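PDB 2Q9U: A-type flavoprotein from Giardia intestinalis, which scavenges oxygen as a flavodiiron protein, probably passing electrons from its flavin mononucleotide to a diiron centre in a metallo-beta-lactamase-like domain. Local coordinates for residues 83-88 with 151-156. Sequence-based numbering, arbitrary orientation.
Sequences MNHAEG and LHWPDS. With FEO (mu-oxo-diiron), chain G; FMN (flavin mononucleotide), chain F.
His85 and His152 meet at one iron of the mu-oxo-diiron centre, joined there by Glu87. NE2 of His85 lies 2.3 Å and NE2 of His152 2.2 Å from FE2, while Glu87 reaches it through OE1 at 2.1 Å; Asp171 also binds the cluster. Behind the metal, the packing is tight. His85 ND1 donates to Asp155 OD1 (2.8 Å), nearly along the C-O axis and close to the imidazole plane; iron at NE2 and this carboxylate together fix the ring's rotation. The same oxygen takes Ala86 N from above the carboxylate plane, and His115 holds OD2. His85, its chi1 extended at -177°, makes an offset edge-to-face pair with the five-membered ring of Trp153, planes 77° apart. Glu87 CB sits over the six-membered ring. The contact is buried throughout; only Pro154, at the turn, is partly exposed, directed away from 83-88. At the other end, OH of Tyr267 of the second subunit hydrogen-bonds Glu87 OE2, and Trp153 NE1 comes within 3.4 Å of C9 of the flavin that subunit holds, consistent with electron transfer between subunits. Both segments lie in loops: 83-88 follows strand 80-82 and rests on helix 110-120, whereas 151-156 lies between strands 142-147 and 157-161, its His152 against helix 189-204.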
# COMPACT_ATOMS: atom_id res chain seq x y z
N MET A 83 -28.93 -11.59 -20.32
CA MET A 83 -28.36 -11.11 -19.06
C MET A 83 -28.61 -12.09 -17.93
O MET A 83 -29.75 -12.37 -17.59
CB MET A 83 -28.94 -9.71 -18.72
CG MET A 83 -28.54 -8.60 -19.72
SD MET A 83 -26.76 -8.34 -19.94
CE MET A 83 -26.30 -7.67 -18.34
N ASN A 84 -27.53 -12.64 -17.36
CA ASN A 84 -27.63 -13.70 -16.36
C ASN A 84 -27.72 -13.12 -14.97
O ASN A 84 -28.06 -13.84 -14.03
CB ASN A 84 -26.38 -14.58 -16.43
CG ASN A 84 -26.37 -15.49 -17.64
OD1 ASN A 84 -25.42 -15.47 -18.45
ND2 ASN A 84 -27.40 -16.28 -17.78
N HIS A 85 -27.35 -11.84 -14.81
CA HIS A 85 -27.02 -11.27 -13.48
C HIS A 85 -26.95 -9.74 -13.65
O HIS A 85 -26.48 -9.26 -14.67
CB HIS A 85 -25.67 -11.89 -13.06
CG HIS A 85 -25.16 -11.51 -11.70
ND1 HIS A 85 -25.95 -11.36 -10.59
CD2 HIS A 85 -23.88 -11.37 -11.27
CE1 HIS A 85 -25.20 -11.07 -9.54
NE2 HIS A 85 -23.93 -11.08 -9.92
N ALA A 86 -27.45 -8.98 -12.67
CA ALA A 86 -27.57 -7.54 -12.84
C ALA A 86 -26.41 -6.76 -12.20
O ALA A 86 -26.36 -5.54 -12.31
CB ALA A 86 -28.91 -7.06 -12.27
N GLU A 87 -25.51 -7.47 -11.51
CA GLU A 87 -24.38 -6.80 -10.86
C GLU A 87 -23.54 -6.01 -11.88
O GLU A 87 -23.38 -6.44 -13.04
CB GLU A 87 -23.51 -7.78 -10.05
CG GLU A 87 -22.61 -7.06 -9.01
CD GLU A 87 -21.78 -8.02 -8.22
OE1 GLU A 87 -22.20 -9.19 -8.09
OE2 GLU A 87 -20.69 -7.61 -7.75
N GLY A 88 -23.06 -4.84 -11.45
CA GLY A 88 -22.34 -3.89 -12.33
C GLY A 88 -21.20 -4.46 -13.16
O GLY A 88 -20.99 -4.04 -14.30
N LEU A 151 -27.17 -17.34 -5.67
CA LEU A 151 -25.86 -17.87 -6.07
C LEU A 151 -25.25 -16.93 -7.11
O LEU A 151 -25.10 -17.32 -8.27
CB LEU A 151 -25.99 -19.31 -6.63
CG LEU A 151 -24.69 -20.12 -6.76
CD1 LEU A 151 -24.15 -20.43 -5.37
CD2 LEU A 151 -24.93 -21.45 -7.57
N HIS A 152 -24.89 -15.70 -6.70
CA HIS A 152 -24.97 -15.23 -5.32
C HIS A 152 -26.02 -14.10 -5.10
O HIS A 152 -26.17 -13.61 -3.96
CB HIS A 152 -23.58 -14.73 -4.87
CG HIS A 152 -23.12 -13.53 -5.64
ND1 HIS A 152 -23.09 -12.27 -5.09
CD2 HIS A 152 -22.72 -13.40 -6.93
CE1 HIS A 152 -22.67 -11.41 -6.01
NE2 HIS A 152 -22.45 -12.07 -7.13
N TRP A 153 -26.71 -13.66 -6.16
CA TRP A 153 -27.77 -12.64 -6.01
C TRP A 153 -29.15 -13.28 -6.27
O TRP A 153 -29.21 -14.35 -6.90
CB TRP A 153 -27.52 -11.46 -6.96
CG TRP A 153 -26.66 -10.38 -6.39
CD1 TRP A 153 -25.82 -10.46 -5.29
CD2 TRP A 153 -26.51 -9.04 -6.89
NE1 TRP A 153 -25.19 -9.26 -5.08
CE2 TRP A 153 -25.60 -8.37 -6.05
CE3 TRP A 153 -27.09 -8.35 -7.96
CZ2 TRP A 153 -25.23 -7.03 -6.25
CZ3 TRP A 153 -26.73 -7.00 -8.16
CH2 TRP A 153 -25.81 -6.37 -7.31
N PRO A 154 -30.25 -12.63 -5.81
CA PRO A 154 -31.61 -13.11 -6.16
C PRO A 154 -31.83 -13.26 -7.67
O PRO A 154 -32.57 -14.16 -8.09
CB PRO A 154 -32.54 -12.03 -5.57
CG PRO A 154 -31.75 -11.49 -4.40
CD PRO A 154 -30.32 -11.44 -4.94
N ASP A 155 -31.19 -12.41 -8.48
CA ASP A 155 -31.34 -12.45 -9.95
C ASP A 155 -30.41 -13.42 -10.70
O ASP A 155 -30.48 -13.50 -11.95
CB ASP A 155 -31.08 -11.05 -10.53
CG ASP A 155 -29.78 -10.46 -10.05
OD1 ASP A 155 -28.70 -10.89 -10.48
OD2 ASP A 155 -29.84 -9.56 -9.18
N SER A 156 -29.50 -14.08 -9.99
CA SER A 156 -28.45 -14.89 -10.63
C SER A 156 -29.06 -16.04 -11.45
O SER A 156 -29.98 -16.72 -10.99
CB SER A 156 -27.44 -15.41 -9.61
OG SER A 156 -26.82 -14.31 -8.94
FE1 FEO G . -19.18 -11.00 -11.18
FE2 FEO G . -21.84 -11.09 -8.98
O FEO G . -20.74 -10.28 -10.51
N1 FMN F . -27.43 -7.23 -0.13
C2 FMN F . -28.14 -7.74 0.91
O2 FMN F . -29.26 -7.26 1.18
N3 FMN F . -27.63 -8.79 1.65
C4 FMN F . -26.38 -9.33 1.37
O4 FMN F . -25.94 -10.16 2.15
C4A FMN F . -25.64 -8.80 0.30
N5 FMN F . -24.40 -9.32 -0.06
C5A FMN F . -23.71 -8.76 -1.14
C6 FMN F . -22.46 -9.27 -1.50
C7 FMN F . -21.75 -8.72 -2.59
C7M FMN F . -20.51 -9.43 -3.06
C8 FMN F . -22.30 -7.67 -3.32
C8M FMN F . -21.53 -6.98 -4.42
C9 FMN F . -23.55 -7.17 -2.96
C9A FMN F . -24.26 -7.70 -1.87
N10 FMN F . -25.51 -7.19 -1.51
C10 FMN F . -26.19 -7.75 -0.45
C1' FMN F . -26.15 -6.06 -2.26
C2' FMN F . -25.53 -4.71 -1.91
O2' FMN F . -25.80 -4.32 -0.57
C3' FMN F . -26.05 -3.74 -2.97
O3' FMN F . -25.35 -4.03 -4.17
C4' FMN F . -25.85 -2.27 -2.65
O4' FMN F . -26.59 -1.49 -3.57
C5' FMN F . -24.39 -1.86 -2.73
O5' FMN F . -24.25 -0.55 -2.21
P FMN F . -23.07 0.37 -2.76
O1P FMN F . -22.93 1.50 -1.76
O2P FMN F . -21.83 -0.48 -2.83
O3P FMN F . -23.39 0.91 -4.14